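LPP20 lipofamily protein (Helicobacter pylori R046Wa, PDB 4KZS) is a secreted protein of unknown function that may be connected with the outer membrane and the Tol-Pal system. Local coordinates at residues 106-109 against 110-113; 136-139 against 140-144; 168-171 against 172-176. All blocks are in the same frame, centred on the assembly; numbering follows the deposited sequence.

Contact 1: residues 106-109 against 110-113; sequences FLQG and LRDK
Phe106 and Leu110 meet because their first torsions bring them to the same side of the helix. In Phe106, CG stands opposite the backbone N (chi1 165°), which swings the ring out from the helix, its CZ end coming to the side chain of Leu110. Leu110 CG takes the position opposite its carbonyl carbon and sits over one face of that ring. The nearest atoms are Phe106 CZ and Leu110 CD1, 3.5 Å apart. Phe106 CE1 is 3.7 Å from the same methyl. The contact is apolar.

A polar pair lies elsewhere on the turn. The Gln108 chain is bent at chi2, and its amide runs beside the Arg111 side chain, pointing the same way. The amide and guanidinium planes are only 20° apart. Gln108 OE1 is 3.1 Å from Arg111 NE, approaching it obliquely. The aliphatic part of Arg111 also packs here, with CD 3.5 Å from Gln108 OE1.

Backbone bonds hold the turn. Leu107 O accepts two of them. Arg111 N reaches it at 2.9 Å with a nearly straight N-H...O angle of 165°, while Leu110 N comes from above the carbonyl plane at 2.8 Å. Asp112 N donates to Gln108 O at 2.9 Å. The Asp112 carboxylate lies near that same oxygen, but both are acceptors and no bond forms between them. Lys113 N binds Gly109 O at 3.2 Å.

Leu107 touches Tyr157, and Leu110 touches Ile153 and Leu154, all on helix 135-157. Arg111 rests on Val159 and Pro160. The turn is thus amphipathic: Leu107 and Leu110 face helix 135-157, Phe106 rests on Leu80 of a loop, and Gln108 and Asp112 lie toward the more exposed side. This pattern fits a three-helix bundle, to which helices 103-121 and 135-157 probably belong.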
ATOM      1  N   PHE A 106      -0.132 -18.962  15.181  1.00 35.73           N
ATOM      2  CA  PHE A 106       0.519 -18.014  14.364  1.00 36.56           C
ATOM      3  C   PHE A 106      -0.121 -18.053  12.987  1.00 37.07           C
ATOM      4  O   PHE A 106      -0.389 -17.006  12.444  1.00 41.92           O
ATOM      5  CB  PHE A 106       2.017 -18.299  14.253  1.00 36.67           C
ATOM      6  CG  PHE A 106       2.654 -17.559  13.136  1.00 31.21           C
ATOM      7  CD1 PHE A 106       3.080 -18.226  12.009  1.00 35.56           C
ATOM      8  CD2 PHE A 106       2.797 -16.187  13.196  1.00 29.84           C
ATOM      9  CE1 PHE A 106       3.703 -17.532  10.929  1.00 36.26           C
ATOM     10  CE2 PHE A 106       3.382 -15.481  12.136  1.00 37.22           C
ATOM     11  CZ  PHE A 106       3.811 -16.159  10.967  1.00 31.93           C
ATOM     12  N   LEU A 107      -0.347 -19.240  12.427  1.00 31.72           N
ATOM     13  CA  LEU A 107      -0.956 -19.322  11.103  1.00 37.34           C
ATOM     14  C   LEU A 107      -2.377 -18.796  11.104  1.00 42.02           C
ATOM     15  O   LEU A 107      -2.772 -18.146  10.154  1.00 42.32           O
ATOM     16  CB  LEU A 107      -1.004 -20.749  10.556  1.00 34.88           C
ATOM     17  CG  LEU A 107       0.353 -21.364  10.317  1.00 45.74           C
ATOM     18  CD1 LEU A 107       0.230 -22.856  10.038  1.00 49.70           C
ATOM     19  CD2 LEU A 107       1.049 -20.616   9.178  1.00 47.64           C
ATOM     20  N   GLN A 108      -3.148 -19.120  12.144  1.00 42.74           N
ATOM     21  CA  GLN A 108      -4.510 -18.682  12.209  1.00 50.47           C
ATOM     22  C   GLN A 108      -4.451 -17.185  12.168  1.00 42.55           C
ATOM     23  O   GLN A 108      -5.222 -16.550  11.468  1.00 41.97           O
ATOM     24  CB  GLN A 108      -5.256 -19.183  13.468  1.00 63.68           C
ATOM     25  CG  GLN A 108      -5.349 -20.712  13.605  1.00 89.19           C
ATOM     26  CD  GLN A 108      -5.847 -21.451  12.348  1.00119.59           C
ATOM     27  OE1 GLN A 108      -6.903 -21.116  11.788  1.00143.32           O
ATOM     28  NE2 GLN A 108      -5.098 -22.483  11.917  1.00123.29           N
ATOM     29  N   GLY A 109      -3.517 -16.596  12.878  1.00 36.83           N
ATOM     30  CA  GLY A 109      -3.430 -15.125  12.812  1.00 38.90           C
ATOM     31  C   GLY A 109      -3.078 -14.583  11.427  1.00 43.08           C
ATOM     32  O   GLY A 109      -3.363 -13.417  11.132  1.00 42.75           O
ATOM     33  N   LEU A 110      -2.459 -15.401  10.563  1.00 41.18           N
ATOM     34  CA  LEU A 110      -2.127 -14.950   9.209  1.00 42.23           C
ATOM     35  C   LEU A 110      -3.347 -15.074   8.335  1.00 48.00           C
ATOM     36  O   LEU A 110      -3.602 -14.208   7.501  1.00 56.62           O
ATOM     37  CB  LEU A 110      -0.974 -15.747   8.601  1.00 40.39           C
ATOM     38  CG  LEU A 110       0.404 -15.255   9.037  1.00 39.51           C
ATOM     39  CD1 LEU A 110       1.505 -16.041   8.351  1.00 40.24           C
ATOM     40  CD2 LEU A 110       0.513 -13.783   8.729  1.00 38.41           C
ATOM     41  N   ARG A 111      -4.102 -16.147   8.555  1.00 46.08           N
ATOM     42  CA  ARG A 111      -5.368 -16.391   7.903  1.00 49.03           C
ATOM     43  C   ARG A 111      -6.255 -15.195   8.197  1.00 52.55           C
ATOM     44  O   ARG A 111      -7.005 -14.715   7.340  1.00 56.16           O
ATOM     45  CB  ARG A 111      -5.958 -17.694   8.444  1.00 55.41           C
ATOM     46  CG  ARG A 111      -7.448 -17.898   8.282  1.00 76.21           C
ATOM     47  CD  ARG A 111      -7.952 -18.900   9.324  1.00 93.59           C
ATOM     48  NE  ARG A 111      -7.694 -20.278   8.911  1.00 90.28           N
ATOM     49  CZ  ARG A 111      -8.486 -20.937   8.078  1.00 93.50           C
ATOM     50  NH1 ARG A 111      -9.566 -20.323   7.604  1.00 87.43           N
ATOM     51  NH2 ARG A 111      -8.210 -22.191   7.722  1.00 97.68           N
ATOM     52  N   ASP A 112      -6.122 -14.655   9.399  1.00 45.60           N
ATOM     53  CA  ASP A 112      -7.003 -13.578   9.789  1.00 47.03           C
ATOM     54  C   ASP A 112      -6.665 -12.243   9.156  1.00 49.37           C
ATOM     55  O   ASP A 112      -7.565 -11.532   8.726  1.00 52.14           O
ATOM     56  CB  ASP A 112      -7.090 -13.463  11.310  1.00 52.92           C
ATOM     57  CG  ASP A 112      -7.677 -14.721  11.973  1.00 67.82           C
ATOM     58  OD1 ASP A 112      -8.249 -15.609  11.283  1.00 79.73           O
ATOM     59  OD2 ASP A 112      -7.567 -14.832  13.208  1.00 78.83           O
ATOM     60  N   LYS A 113      -5.379 -11.891   9.137  1.00 50.41           N
ATOM     61  CA  LYS A 113      -4.916 -10.630   8.562  1.00 50.46           C
ATOM     62  C   LYS A 113      -5.180 -10.723   7.042  1.00 49.68           C
ATOM     63  O   LYS A 113      -5.533  -9.743   6.403  1.00 49.46           O
ATOM     64  CB  LYS A 113      -3.427 -10.419   8.877  1.00 60.26           C
ATOM     65  CG  LYS A 113      -2.841  -9.047   8.534  1.00 78.40           C
ATOM     66  CD  LYS A 113      -1.368  -8.939   8.974  1.00 92.63           C
ATOM     67  CE  LYS A 113      -0.701  -7.609   8.595  1.00 92.00           C
ATOM     68  NZ  LYS A 113      -1.319  -6.439   9.278  1.00 88.93           N
TER

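Contact 2: residues 136-139 against 140-144; sequences QSKS and MGDLL
Lys138 and Asp142 form the polar side-chain pair of this helical turn, one turn apart. Lys138 CG is anti to the backbone N (chi1 179°), and the chain then bends at chi2. Its methylenes pass across the Asp142 carboxylate, with Lys138 CG 3.5 Å from Asp142 OD2 and Lys138 CE 3.8 Å from Asp142 OD1. The charged ends do not meet: Lys138 NZ is 4.8 Å from Asp142 OD1. The opposite charges may still attract each other, but they form no salt bridge here.

Each main-chain N-H donates to the carbonyl oxygen four residues earlier. Gly141 N binds Ser137 O at 2.8 Å, Asp142 N binds Lys138 O at 2.9 Å and Leu143 N binds Ser139 O at 3.0 Å. The bond from Met140 N to Gln136 O is weak.

Apolar atoms also lie against carbonyl oxygens. The Met140 chain starts back along the helix, and its CG lies 3.2 Å from Gln136 O, with SD farther off. Leu143 CG sits beside Ser139 O.

Within helix 135-157, the apolar residues of this turn serve two neighbours. Met140, Leu143 and Leu144 all touch Phe121 of helix 103-121. Met140 and Leu144 also touch Tyr171 of helix 165-172. The Ser137 hydroxyl is probably hydrogen-bonded to Ala175 O, in the loop that leads from helix 165-172 to strand 179-182, though the modelled separation is too short to be taken at face value.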
ATOM      1  N   GLN A 136      -7.581   5.787  -3.670  1.00 60.26           N
ATOM      2  CA  GLN A 136      -8.355   4.552  -3.746  1.00 57.49           C
ATOM      3  C   GLN A 136      -7.666   3.421  -4.550  1.00 69.91           C
ATOM      4  O   GLN A 136      -7.940   2.232  -4.386  1.00 81.74           O
ATOM      5  CB  GLN A 136      -9.693   4.884  -4.350  1.00 59.29           C
ATOM      6  CG  GLN A 136     -10.546   3.690  -4.654  1.00 66.91           C
ATOM      7  CD  GLN A 136     -11.712   4.074  -5.530  1.00 81.73           C
ATOM      8  OE1 GLN A 136     -12.437   3.203  -6.042  1.00 84.83           O
ATOM      9  NE2 GLN A 136     -11.885   5.393  -5.748  1.00 81.18           N
ATOM     10  N   SER A 137      -6.756   3.810  -5.424  1.00 70.73           N
ATOM     11  CA  SER A 137      -5.989   2.894  -6.247  1.00 60.37           C
ATOM     12  C   SER A 137      -4.716   2.447  -5.494  1.00 62.09           C
ATOM     13  O   SER A 137      -4.454   1.258  -5.344  1.00 63.59           O
ATOM     14  CB  SER A 137      -5.654   3.627  -7.541  1.00 61.64           C
ATOM     15  OG  SER A 137      -4.764   2.911  -8.355  1.00 67.12           O
ATOM     16  N   LYS A 138      -3.928   3.406  -5.011  1.00 59.98           N
ATOM     17  CA  LYS A 138      -2.778   3.121  -4.159  1.00 56.88           C
ATOM     18  C   LYS A 138      -3.164   2.134  -3.049  1.00 58.31           C
ATOM     19  O   LYS A 138      -2.416   1.224  -2.727  1.00 60.14           O
ATOM     20  CB  LYS A 138      -2.274   4.410  -3.525  1.00 51.14           C
ATOM     21  CG  LYS A 138      -1.083   4.225  -2.580  1.00 59.59           C
ATOM     22  CD  LYS A 138       0.145   3.690  -3.319  1.00 70.58           C
ATOM     23  CE  LYS A 138       1.427   3.720  -2.497  1.00 70.43           C
ATOM     24  NZ  LYS A 138       2.556   3.887  -3.469  1.00 76.11           N
ATOM     25  N   SER A 139      -4.344   2.315  -2.477  1.00 59.05           N
ATOM     26  CA  SER A 139      -4.762   1.442  -1.416  1.00 64.97           C
ATOM     27  C   SER A 139      -4.951   0.059  -1.985  1.00 60.99           C
ATOM     28  O   SER A 139      -4.368  -0.879  -1.460  1.00 65.78           O
ATOM     29  CB  SER A 139      -5.990   1.987  -0.652  1.00 76.58           C
ATOM     30  OG  SER A 139      -5.631   3.133   0.148  1.00 66.09           O
ATOM     31  N   MET A 140      -5.695  -0.083  -3.084  1.00 59.41           N
ATOM     32  CA  MET A 140      -5.840  -1.426  -3.671  1.00 50.28           C
ATOM     33  C   MET A 140      -4.488  -2.065  -3.964  1.00 52.78           C
ATOM     34  O   MET A 140      -4.286  -3.297  -3.738  1.00 56.77           O
ATOM     35  CB  MET A 140      -6.659  -1.415  -4.928  1.00 53.92           C
ATOM     36  CG  MET A 140      -8.055  -0.903  -4.685  1.00 74.36           C
ATOM     37  SD  MET A 140      -9.131  -0.862  -6.142  1.00 80.58           S
ATOM     38  CE  MET A 140      -9.184  -2.569  -6.614  1.00 76.20           C
ATOM     39  N   GLY A 141      -3.559  -1.248  -4.460  1.00 41.89           N
ATOM     40  CA  GLY A 141      -2.204  -1.749  -4.737  1.00 49.53           C
ATOM     41  C   GLY A 141      -1.549  -2.307  -3.482  1.00 53.16           C
ATOM     42  O   GLY A 141      -1.031  -3.443  -3.468  1.00 45.81           O
ATOM     43  N   ASP A 142      -1.605  -1.519  -2.408  1.00 56.09           N
ATOM     44  CA  ASP A 142      -1.080  -1.964  -1.112  1.00 65.67           C
ATOM     45  C   ASP A 142      -1.659  -3.288  -0.563  1.00 62.74           C
ATOM     46  O   ASP A 142      -0.876  -4.166  -0.131  1.00 61.94           O
ATOM     47  CB  ASP A 142      -1.188  -0.846  -0.089  1.00 68.35           C
ATOM     48  CG  ASP A 142      -0.424   0.403  -0.517  1.00 77.19           C
ATOM     49  OD1 ASP A 142       0.695   0.236  -1.051  1.00 75.48           O
ATOM     50  OD2 ASP A 142      -0.942   1.539  -0.315  1.00 81.91           O
ATOM     51  N   LEU A 143      -2.994  -3.422  -0.584  1.00 50.09           N
ATOM     52  CA  LEU A 143      -3.634  -4.608  -0.060  1.00 55.06           C
ATOM     53  C   LEU A 143      -3.075  -5.839  -0.778  1.00 58.60           C
ATOM     54  O   LEU A 143      -2.604  -6.820  -0.146  1.00 54.21           O
ATOM     55  CB  LEU A 143      -5.163  -4.522  -0.200  1.00 61.51           C
ATOM     56  CG  LEU A 143      -5.912  -3.303   0.383  1.00 59.53           C
ATOM     57  CD1 LEU A 143      -7.399  -3.572   0.346  1.00 58.97           C
ATOM     58  CD2 LEU A 143      -5.527  -2.934   1.811  1.00 63.47           C
ATOM     59  N   LEU A 144      -3.085  -5.748  -2.103  1.00 52.47           N
ATOM     60  CA  LEU A 144      -2.666  -6.827  -2.949  1.00 51.36           C
ATOM     61  C   LEU A 144      -1.193  -7.129  -2.688  1.00 56.81           C
ATOM     62  O   LEU A 144      -0.758  -8.292  -2.635  1.00 62.71           O
ATOM     63  CB  LEU A 144      -2.938  -6.438  -4.384  1.00 53.76           C
ATOM     64  CG  LEU A 144      -4.177  -7.065  -5.027  1.00 56.82           C
ATOM     65  CD1 LEU A 144      -5.320  -7.238  -4.063  1.00 63.66           C
ATOM     66  CD2 LEU A 144      -4.655  -6.268  -6.214  1.00 57.33           C
TER

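Contact 3: residues 168-171 against 172-176; sequences EKIY and YQNAF
Tyr171 is the main bump here, and the chain beyond it curls round its ring. With CG anti to the backbone N (chi1 174°), the ring leans toward the residues that follow. The Ala175 methyl presses against the ring obliquely, with CB 3.4 Å from Tyr171 CD2. Phe176 N lies over one ring face, displaced toward the rim. The Tyr171 hydroxyl in turn meets the edge of the Phe176 ring, in its plane, with OH 3.5 Å from Phe176 CD1.

Tyr172 adds a second ring. Tyr171 CD1 abuts one of its faces, near the rim. The two ring planes are inclined at 50°, so they neither stack nor meet edge to face. Glu168 runs alongside Tyr172, its OE2 3.4 Å from Tyr172 CE1.

Polar bonds fix the curl. Tyr171 O accepts from Ala175 N and from Phe176 N, both at 2.7 Å, and the two donors come from opposite faces of its carbonyl plane. Asn174 folds its side chain back, and ND2 reaches a lone pair of Ile170 O at 3.0 Å. Earlier, Tyr172 N binds Glu168 O and Gln173 N binds Lys169 O in regular helical fashion.

The result is an aromatic cluster of Tyr171, Tyr172 and Phe176 at the C-terminal end of helix 165-172, where the chain turns off toward strand 179-182.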
ATOM      1  N   GLU A 168      -6.960  -9.155  -8.669  1.00 57.76           N
ATOM      2  CA  GLU A 168      -5.937  -8.608  -9.504  1.00 60.36           C
ATOM      3  C   GLU A 168      -6.579  -8.064 -10.778  1.00 61.68           C
ATOM      4  O   GLU A 168      -6.517  -6.871 -11.039  1.00 65.44           O
ATOM      5  CB  GLU A 168      -4.890  -9.661  -9.780  1.00 60.23           C
ATOM      6  CG  GLU A 168      -4.009  -9.909  -8.573  1.00 66.47           C
ATOM      7  CD  GLU A 168      -2.864  -8.920  -8.450  1.00 73.59           C
ATOM      8  OE1 GLU A 168      -2.119  -8.973  -7.457  1.00 79.95           O
ATOM      9  OE2 GLU A 168      -2.674  -8.097  -9.353  1.00 73.16           O
ATOM     10  N   LYS A 169      -7.237  -8.925 -11.540  1.00 61.88           N
ATOM     11  CA  LYS A 169      -8.042  -8.474 -12.678  1.00 65.36           C
ATOM     12  C   LYS A 169      -8.723  -7.154 -12.391  1.00 57.35           C
ATOM     13  O   LYS A 169      -8.401  -6.142 -12.989  1.00 59.12           O
ATOM     14  CB  LYS A 169      -9.072  -9.521 -13.109  1.00 71.61           C
ATOM     15  CG  LYS A 169      -9.851  -9.125 -14.355  1.00 79.40           C
ATOM     16  CD  LYS A 169      -8.959  -9.111 -15.601  1.00 88.21           C
ATOM     17  CE  LYS A 169      -9.743  -8.694 -16.842  1.00 85.30           C
ATOM     18  NZ  LYS A 169      -9.021  -8.790 -18.129  1.00 78.03           N
ATOM     19  N   ILE A 170      -9.646  -7.146 -11.452  1.00 60.35           N
ATOM     20  CA  ILE A 170     -10.348  -5.900 -11.110  1.00 56.09           C
ATOM     21  C   ILE A 170      -9.414  -4.710 -10.896  1.00 53.55           C
ATOM     22  O   ILE A 170      -9.809  -3.565 -11.083  1.00 57.79           O
ATOM     23  CB  ILE A 170     -11.166  -6.127  -9.850  1.00 57.34           C
ATOM     24  CG1 ILE A 170     -12.256  -7.148 -10.142  1.00 59.34           C
ATOM     25  CG2 ILE A 170     -11.726  -4.821  -9.312  1.00 61.29           C
ATOM     26  CD1 ILE A 170     -12.782  -7.793  -8.879  1.00 80.11           C
ATOM     27  N   TYR A 171      -8.183  -4.993 -10.475  1.00 56.80           N
ATOM     28  CA  TYR A 171      -7.163  -3.965 -10.180  1.00 54.05           C
ATOM     29  C   TYR A 171      -6.505  -3.451 -11.466  1.00 55.61           C
ATOM     30  O   TYR A 171      -6.458  -2.255 -11.706  1.00 62.46           O
ATOM     31  CB  TYR A 171      -6.083  -4.540  -9.245  1.00 44.83           C
ATOM     32  CG  TYR A 171      -4.910  -3.620  -8.980  1.00 40.60           C
ATOM     33  CD1 TYR A 171      -3.614  -3.978  -9.324  1.00 40.28           C
ATOM     34  CD2 TYR A 171      -5.100  -2.400  -8.381  1.00 44.63           C
ATOM     35  CE1 TYR A 171      -2.532  -3.138  -9.057  1.00 37.93           C
ATOM     36  CE2 TYR A 171      -4.043  -1.566  -8.084  1.00 43.68           C
ATOM     37  CZ  TYR A 171      -2.750  -1.934  -8.439  1.00 40.81           C
ATOM     38  OH  TYR A 171      -1.695  -1.067  -8.152  1.00 39.24           O
ATOM     39  N   TYR A 172      -6.003  -4.362 -12.292  1.00 55.98           N
ATOM     40  CA  TYR A 172      -5.418  -3.977 -13.569  1.00 53.57           C
ATOM     41  C   TYR A 172      -6.423  -3.359 -14.509  1.00 50.97           C
ATOM     42  O   TYR A 172      -6.061  -2.454 -15.273  1.00 58.24           O
ATOM     43  CB  TYR A 172      -4.614  -5.104 -14.213  1.00 52.44           C
ATOM     44  CG  TYR A 172      -3.323  -5.305 -13.479  1.00 49.83           C
ATOM     45  CD1 TYR A 172      -2.949  -6.543 -13.024  1.00 49.35           C
ATOM     46  CD2 TYR A 172      -2.494  -4.222 -13.175  1.00 51.98           C
ATOM     47  CE1 TYR A 172      -1.755  -6.743 -12.315  1.00 49.08           C
ATOM     48  CE2 TYR A 172      -1.304  -4.394 -12.459  1.00 50.42           C
ATOM     49  CZ  TYR A 172      -0.949  -5.660 -12.031  1.00 51.12           C
ATOM     50  OH  TYR A 172       0.189  -5.860 -11.310  1.00 59.62           O
ATOM     51  N   GLN A 173      -7.692  -3.735 -14.391  1.00 52.08           N
ATOM     52  CA  GLN A 173      -8.657  -3.153 -15.302  1.00 61.87           C
ATOM     53  C   GLN A 173      -9.375  -1.910 -14.852  1.00 58.15           C
ATOM     54  O   GLN A 173     -10.134  -1.352 -15.613  1.00 70.60           O
ATOM     55  CB  GLN A 173      -9.626  -4.177 -15.869  1.00 66.18           C
ATOM     56  CG  GLN A 173     -10.594  -4.739 -14.879  1.00 81.26           C
ATOM     57  CD  GLN A 173     -11.732  -5.440 -15.576  1.00 86.97           C
ATOM     58  OE1 GLN A 173     -12.721  -4.816 -15.939  1.00 82.49           O
ATOM     59  NE2 GLN A 173     -11.590  -6.739 -15.784  1.00 88.61           N
ATOM     60  N   ASN A 174      -9.118  -1.440 -13.651  1.00 58.72           N
ATOM     61  CA  ASN A 174      -9.823  -0.256 -13.175  1.00 54.68           C
ATOM     62  C   ASN A 174      -8.912   0.608 -12.368  1.00 55.01           C
ATOM     63  O   ASN A 174      -9.122   1.820 -12.281  1.00 57.24           O
ATOM     64  CB  ASN A 174     -11.015  -0.638 -12.283  1.00 60.51           C
ATOM     65  CG  ASN A 174     -12.070  -1.429 -13.025  1.00 72.87           C
ATOM     66  OD1 ASN A 174     -12.674  -0.929 -13.976  1.00 87.43           O
ATOM     67  ND2 ASN A 174     -12.296  -2.669 -12.604  1.00 61.07           N
ATOM     68  N   ALA A 175      -7.916  -0.005 -11.741  1.00 50.34           N
ATOM     69  CA  ALA A 175      -7.224   0.691 -10.667  1.00 50.98           C
ATOM     70  C   ALA A 175      -5.765   0.953 -10.926  1.00 52.86           C
ATOM     71  O   ALA A 175      -5.277   1.969 -10.481  1.00 57.43           O
ATOM     72  CB  ALA A 175      -7.398  -0.041  -9.345  1.00 54.42           C
ATOM     73  N   PHE A 176      -5.052   0.065 -11.617  1.00 57.68           N
ATOM     74  CA  PHE A 176      -3.647   0.359 -11.937  1.00 60.74           C
ATOM     75  C   PHE A 176      -3.622   1.510 -12.916  1.00 62.89           C
ATOM     76  O   PHE A 176      -4.064   1.405 -14.048  1.00 74.76           O
ATOM     77  CB  PHE A 176      -2.892  -0.838 -12.466  1.00 54.40           C
ATOM     78  CG  PHE A 176      -1.417  -0.612 -12.572  1.00 52.29           C
ATOM     79  CD1 PHE A 176      -0.642  -0.485 -11.437  1.00 47.23           C
ATOM     80  CD2 PHE A 176      -0.785  -0.565 -13.828  1.00 53.95           C
ATOM     81  CE1 PHE A 176       0.741  -0.284 -11.529  1.00 52.11           C
ATOM     82  CE2 PHE A 176       0.593  -0.371 -13.936  1.00 55.42           C
ATOM     83  CZ  PHE A 176       1.369  -0.220 -12.781  1.00 54.12           C
TER

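In the fold
All three contacts are local turns, in series along the chain. Contacts 1 and 2 are partly buried and lie on successive helices, 103-121 and 135-157. Their centres are about 21 Å apart and they do not touch. Each turns apolar residues toward the other's helix. Contact 3 is at the surface, where helix 165-172 runs into a loop, and is rich in aromatic residues. It meets contact 2 directly: Gly141 CA is 3.5 Å from Tyr171 OH, and Met140 SD is 3.7 Å from Ala175 CB. Regular helical bonds dominate contacts 1 and 2, whereas contact 3 adds a side-chain amide bond from Asn174 and a cluster of aromatic rings.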